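Local coordinates for cytosol aminopeptidase (Coxiella burnetii, PDB 3IJ3), which probably removes N-terminal amino acids from peptides as a manganese-dependent metalloaminopeptidase of the M17 family, at residues L368-D380 and T393-P405. Numbering follows the deposited sequence.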
loop_
_atom_site.group_PDB
_atom_site.type_symbol
_atom_site.label_atom_id
_atom_site.label_comp_id
_atom_site.label_asym_id
_atom_site.label_seq_id
_atom_site.Cartn_x
_atom_site.Cartn_y
_atom_site.Cartn_z
ATOM N N LEU A 368 14.089 13.901 14.850
ATOM C CA LEU A 368 14.561 15.295 15.027
ATOM C C LEU A 368 14.642 16.040 13.690
ATOM O O LEU A 368 15.227 17.141 13.592
ATOM C CB LEU A 368 15.936 15.302 15.691
ATOM C CG LEU A 368 16.014 14.705 17.102
ATOM C CD1 LEU A 368 17.475 14.761 17.596
ATOM C CD2 LEU A 368 15.079 15.425 18.047
ATOM N N GLY A 369 14.077 15.436 12.662
ATOM C CA GLY A 369 14.121 16.033 11.336
ATOM C C GLY A 369 15.488 15.906 10.685
ATOM O O GLY A 369 16.434 15.392 11.270
ATOM N N PRO A 370 15.622 16.396 9.461
ATOM C CA PRO A 370 16.892 16.244 8.748
ATOM C C PRO A 370 18.059 17.119 9.172
ATOM O O PRO A 370 19.215 16.776 8.899
ATOM C CB PRO A 370 16.497 16.574 7.287
ATOM C CG PRO A 370 15.349 17.495 7.400
ATOM C CD PRO A 370 14.584 17.041 8.631
ATOM N N ASN A 371 17.800 18.226 9.859
ATOM C CA ASN A 371 18.842 19.177 10.167
ATOM C C ASN A 371 19.280 19.201 11.604
ATOM O O ASN A 371 20.022 20.083 12.008
ATOM C CB ASN A 371 18.360 20.569 9.695
ATOM C CG ASN A 371 17.985 20.564 8.209
ATOM O OD1 ASN A 371 18.692 19.977 7.376
ATOM N ND2 ASN A 371 16.863 21.166 7.881
ATOM N N LEU A 372 18.885 18.191 12.381
ATOM C CA LEU A 372 19.251 18.150 13.798
ATOM C C LEU A 372 19.789 16.773 14.189
ATOM O O LEU A 372 19.021 15.838 14.426
ATOM C CB LEU A 372 18.040 18.555 14.662
ATOM C CG LEU A 372 18.234 18.675 16.162
ATOM C CD1 LEU A 372 19.424 19.585 16.473
ATOM C CD2 LEU A 372 16.939 19.180 16.847
ATOM N N PRO A 373 21.108 16.615 14.191
ATOM C CA PRO A 373 21.699 15.317 14.577
ATOM C C PRO A 373 21.326 14.874 15.974
ATOM O O PRO A 373 21.275 15.701 16.891
ATOM C CB PRO A 373 23.192 15.608 14.555
ATOM C CG PRO A 373 23.343 16.703 13.526
ATOM C CD PRO A 373 22.118 17.537 13.637
ATOM N N ALA A 374 21.049 13.584 16.123
ATOM C CA ALA A 374 20.757 12.990 17.401
ATOM C C ALA A 374 22.031 12.505 18.060
ATOM O O ALA A 374 22.856 11.837 17.433
ATOM C CB ALA A 374 19.812 11.803 17.219
ATOM N N LEU A 375 22.167 12.827 19.336
ATOM C CA LEU A 375 23.291 12.402 20.155
ATOM C C LEU A 375 22.830 11.452 21.224
ATOM O O LEU A 375 21.843 11.728 21.937
ATOM C CB LEU A 375 23.931 13.589 20.875
ATOM C CG LEU A 375 24.933 13.309 22.023
ATOM C CD1 LEU A 375 26.245 12.601 21.516
ATOM C CD2 LEU A 375 25.287 14.595 22.774
ATOM N N PHE A 376 23.509 10.325 21.323
ATOM C CA PHE A 376 23.329 9.396 22.428
ATOM C C PHE A 376 24.687 9.280 23.120
ATOM O O PHE A 376 25.729 9.231 22.468
ATOM C CB PHE A 376 22.907 7.999 21.973
ATOM C CG PHE A 376 21.560 7.937 21.294
ATOM C CD1 PHE A 376 20.424 7.550 22.010
ATOM C CD2 PHE A 376 21.418 8.287 19.952
ATOM C CE1 PHE A 376 19.185 7.470 21.377
ATOM C CE2 PHE A 376 20.174 8.214 19.322
ATOM C CZ PHE A 376 19.079 7.790 20.015
ATOM N N ALA A 377 24.685 9.186 24.446
ATOM C CA ALA A 377 25.928 9.005 25.161
ATOM C C ALA A 377 25.683 8.206 26.436
ATOM O O ALA A 377 24.674 8.399 27.123
ATOM C CB ALA A 377 26.599 10.337 25.470
ATOM N N ASN A 378 26.612 7.302 26.727
ATOM C CA ASN A 378 26.514 6.435 27.897
ATOM C C ASN A 378 26.970 7.062 29.191
ATOM O O ASN A 378 26.813 6.445 30.259
ATOM C CB ASN A 378 27.221 5.101 27.677
ATOM C CG ASN A 378 28.726 5.227 27.582
ATOM O OD1 ASN A 378 29.271 6.328 27.594
ATOM N ND2 ASN A 378 29.419 4.073 27.475
ATOM N N GLN A 379 27.534 8.265 29.109
ATOM C CA GLN A 379 27.984 9.009 30.283
ATOM C C GLN A 379 27.445 10.432 30.209
ATOM O O GLN A 379 27.602 11.121 29.192
ATOM C CB GLN A 379 29.521 9.000 30.390
ATOM C CG GLN A 379 30.069 7.585 30.747
ATOM C CD GLN A 379 31.543 7.581 31.045
ATOM O OE1 GLN A 379 32.148 8.631 31.241
ATOM N NE2 GLN A 379 32.134 6.380 31.115
ATOM N N ASP A 380 26.818 10.880 31.291
ATOM C CA ASP A 380 26.196 12.216 31.291
ATOM C C ASP A 380 27.158 13.395 31.085
ATOM O O ASP A 380 26.816 14.365 30.388
ATOM C CB ASP A 380 25.352 12.420 32.543
ATOM C CG ASP A 380 24.065 11.558 32.564
ATOM O OD1 ASP A 380 23.564 11.098 31.507
ATOM O OD2 ASP A 380 23.543 11.352 33.686
ATOM N N THR A 393 29.414 26.587 19.221
ATOM C CA THR A 393 29.702 26.564 17.802
ATOM C C THR A 393 28.499 26.801 16.884
ATOM O O THR A 393 28.668 26.897 15.671
ATOM C CB THR A 393 30.270 25.186 17.398
ATOM O OG1 THR A 393 29.329 24.157 17.762
ATOM C CG2 THR A 393 31.608 24.930 18.098
ATOM N N ASP A 394 27.304 26.867 17.448
ATOM C CA ASP A 394 26.070 26.945 16.647
ATOM C C ASP A 394 26.053 25.819 15.601
ATOM O O ASP A 394 25.782 26.042 14.413
ATOM C CB ASP A 394 25.874 28.315 15.967
ATOM C CG ASP A 394 24.523 28.412 15.223
ATOM O OD1 ASP A 394 23.577 27.655 15.575
ATOM O OD2 ASP A 394 24.399 29.247 14.295
ATOM N N ASP A 395 26.414 24.607 16.031
ATOM C CA ASP A 395 26.390 23.430 15.185
ATOM C C ASP A 395 25.411 22.535 15.946
ATOM O O ASP A 395 25.797 21.862 16.892
ATOM C CB ASP A 395 27.780 22.821 15.091
ATOM C CG ASP A 395 27.842 21.626 14.183
ATOM O OD1 ASP A 395 26.932 21.432 13.341
ATOM O OD2 ASP A 395 28.855 20.892 14.296
ATOM N N PRO A 396 24.138 22.555 15.544
ATOM C CA PRO A 396 23.113 21.906 16.363
ATOM C C PRO A 396 23.152 20.400 16.519
ATOM O O PRO A 396 23.502 19.689 15.600
ATOM C CB PRO A 396 21.782 22.328 15.710
ATOM C CG PRO A 396 22.096 22.946 14.442
ATOM C CD PRO A 396 23.582 23.254 14.374
ATOM N N LEU A 397 22.772 19.971 17.719
ATOM C CA LEU A 397 22.635 18.582 18.067
ATOM C C LEU A 397 21.643 18.512 19.226
ATOM O O LEU A 397 21.400 19.522 19.908
ATOM C CB LEU A 397 23.984 17.941 18.386
ATOM C CG LEU A 397 24.832 18.338 19.549
ATOM C CD1 LEU A 397 24.345 17.607 20.796
ATOM C CD2 LEU A 397 26.318 17.991 19.285
ATOM N N TRP A 398 21.064 17.332 19.430
ATOM C CA TRP A 398 20.097 17.160 20.494
ATOM C C TRP A 398 20.236 15.771 21.058
ATOM O O TRP A 398 20.281 14.799 20.317
ATOM C CB TRP A 398 18.661 17.391 19.977
ATOM C CG TRP A 398 17.661 17.540 21.095
ATOM C CD1 TRP A 398 16.856 16.552 21.652
ATOM C CD2 TRP A 398 17.411 18.717 21.839
ATOM N NE1 TRP A 398 16.136 17.079 22.676
ATOM C CE2 TRP A 398 16.449 18.401 22.818
ATOM C CE3 TRP A 398 17.908 20.028 21.778
ATOM C CZ2 TRP A 398 15.951 19.350 23.705
ATOM C CZ3 TRP A 398 17.422 20.966 22.677
ATOM C CH2 TRP A 398 16.456 20.621 23.624
ATOM N N ARG A 399 20.222 15.669 22.382
ATOM C CA ARG A 399 20.386 14.362 23.014
ATOM C C ARG A 399 19.075 13.556 23.047
ATOM O O ARG A 399 17.996 14.105 23.377
ATOM C CB ARG A 399 20.890 14.524 24.440
ATOM C CG ARG A 399 21.369 13.204 25.061
ATOM C CD ARG A 399 21.696 13.321 26.551
ATOM N NE ARG A 399 22.364 12.117 27.036
ATOM C CZ ARG A 399 22.761 11.951 28.296
ATOM N NH1 ARG A 399 22.554 12.902 29.190
ATOM N NH2 ARG A 399 23.367 10.822 28.655
ATOM N N LEU A 400 19.190 12.271 22.702
ATOM C CA LEU A 400 18.099 11.304 22.823
ATOM C C LEU A 400 18.576 10.270 23.850
ATOM O O LEU A 400 19.772 10.100 24.053
ATOM C CB LEU A 400 17.716 10.676 21.486
ATOM C CG LEU A 400 17.031 11.633 20.493
ATOM C CD1 LEU A 400 16.697 10.850 19.190
ATOM C CD2 LEU A 400 15.781 12.265 21.059
ATOM N N PRO A 401 17.639 9.565 24.483
ATOM C CA PRO A 401 18.015 8.672 25.575
ATOM C C PRO A 401 18.319 7.220 25.266
ATOM O O PRO A 401 17.707 6.615 24.368
ATOM C CB PRO A 401 16.753 8.704 26.450
ATOM C CG PRO A 401 15.632 8.775 25.422
ATOM C CD PRO A 401 16.163 9.705 24.361
ATOM N N LEU A 402 19.247 6.648 26.035
ATOM C CA LEU A 402 19.504 5.208 25.994
ATOM C C LEU A 402 18.522 4.680 27.062
ATOM O O LEU A 402 18.910 4.381 28.213
ATOM C CB LEU A 402 20.974 4.900 26.294
ATOM C CG LEU A 402 21.989 5.256 25.226
ATOM C CD1 LEU A 402 23.420 5.291 25.761
ATOM C CD2 LEU A 402 21.883 4.309 24.032
ATOM N N PHE A 403 17.226 4.649 26.695
ATOM C CA PHE A 403 16.134 4.294 27.606
ATOM C C PHE A 403 16.122 2.784 27.821
ATOM O O PHE A 403 15.637 2.034 26.992
ATOM C CB PHE A 403 14.821 4.819 27.065
ATOM C CG PHE A 403 13.698 4.768 28.034
ATOM C CD1 PHE A 403 13.752 5.496 29.212
ATOM C CD2 PHE A 403 12.552 4.032 27.769
ATOM C CE1 PHE A 403 12.708 5.460 30.113
ATOM C CE2 PHE A 403 11.503 3.996 28.673
ATOM C CZ PHE A 403 11.578 4.701 29.838
ATOM N N GLN A 404 16.632 2.376 28.974
ATOM C CA GLN A 404 16.888 0.960 29.254
ATOM C C GLN A 404 15.690 0.007 29.155
ATOM O O GLN A 404 15.889 -1.113 28.712
ATOM C CB GLN A 404 17.654 0.794 30.574
ATOM C CG GLN A 404 19.012 1.545 30.574
ATOM C CD GLN A 404 19.993 0.966 29.573
ATOM O OE1 GLN A 404 20.356 -0.204 29.662
ATOM N NE2 GLN A 404 20.446 1.783 28.635
ATOM N N PRO A 405 14.465 0.443 29.540
ATOM C CA PRO A 405 13.335 -0.487 29.390
ATOM C C PRO A 405 13.103 -0.965 27.969
ATOM O O PRO A 405 12.559 -2.073 27.760
ATOM C CB PRO A 405 12.131 0.332 29.922
ATOM C CG PRO A 405 12.760 1.271 30.925
ATOM C CD PRO A 405 14.054 1.669 30.251
HETATM O O HOH W 1 22.004 9.538 25.658
#
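Backbone hydrogen bonds hold strands 374-377 and 398-399 side by side, parallel: W398 N donates to P373 O, L375 N to W398 O (2.9 Å) and L400 N to L375 O. P373 has no N-H to donate and suits the start of the ladder: its carbonyl accepts, while its ring CD sits against P396 O. Farther on, where the two chains part, water 1 bridges them, accepting from A377 N and R399 NE and donating to L400 O.

Strand 374-377, helix 380-393 and strand 398-399 form a beta-alpha-beta unit of the catalytic domain, at the margin of its mixed sheet; strand 445-454 flanks 374-377 on the other side, antiparallel. On the face turned to the helix, L375 CD2 meets L397 CD1 at 3.7 Å, and both leucines also pack on the helix. A374 and W398 point to the opposite face, where A374 is small enough to let L400 CD1 approach its CB to 3.8 Å. L368 CD1 and L372 CD2 close on W398 CB, while the indole NE1 donates a hydrogen bond to R399 O of the second subunit. With CG beside the backbone N (chi1 -64°), the F376 ring reaches across to the other chain segment, CZ lying 3.5 Å from L400 CB and P401 O at the ring edge.

The charged contact belongs to R399, whose long side chain runs extended, CG anti to the backbone N (chi1 -168°), to the first turn of the helix. NH1 and NH2 both donate to D380 OD1 in an end-on salt bridge, NH2 to OD1 at 2.9 Å, with carboxylate and guanidinium planes 82° apart. NH2 also donates to A377 O at 3.2 Å, from above the carbonyl plane.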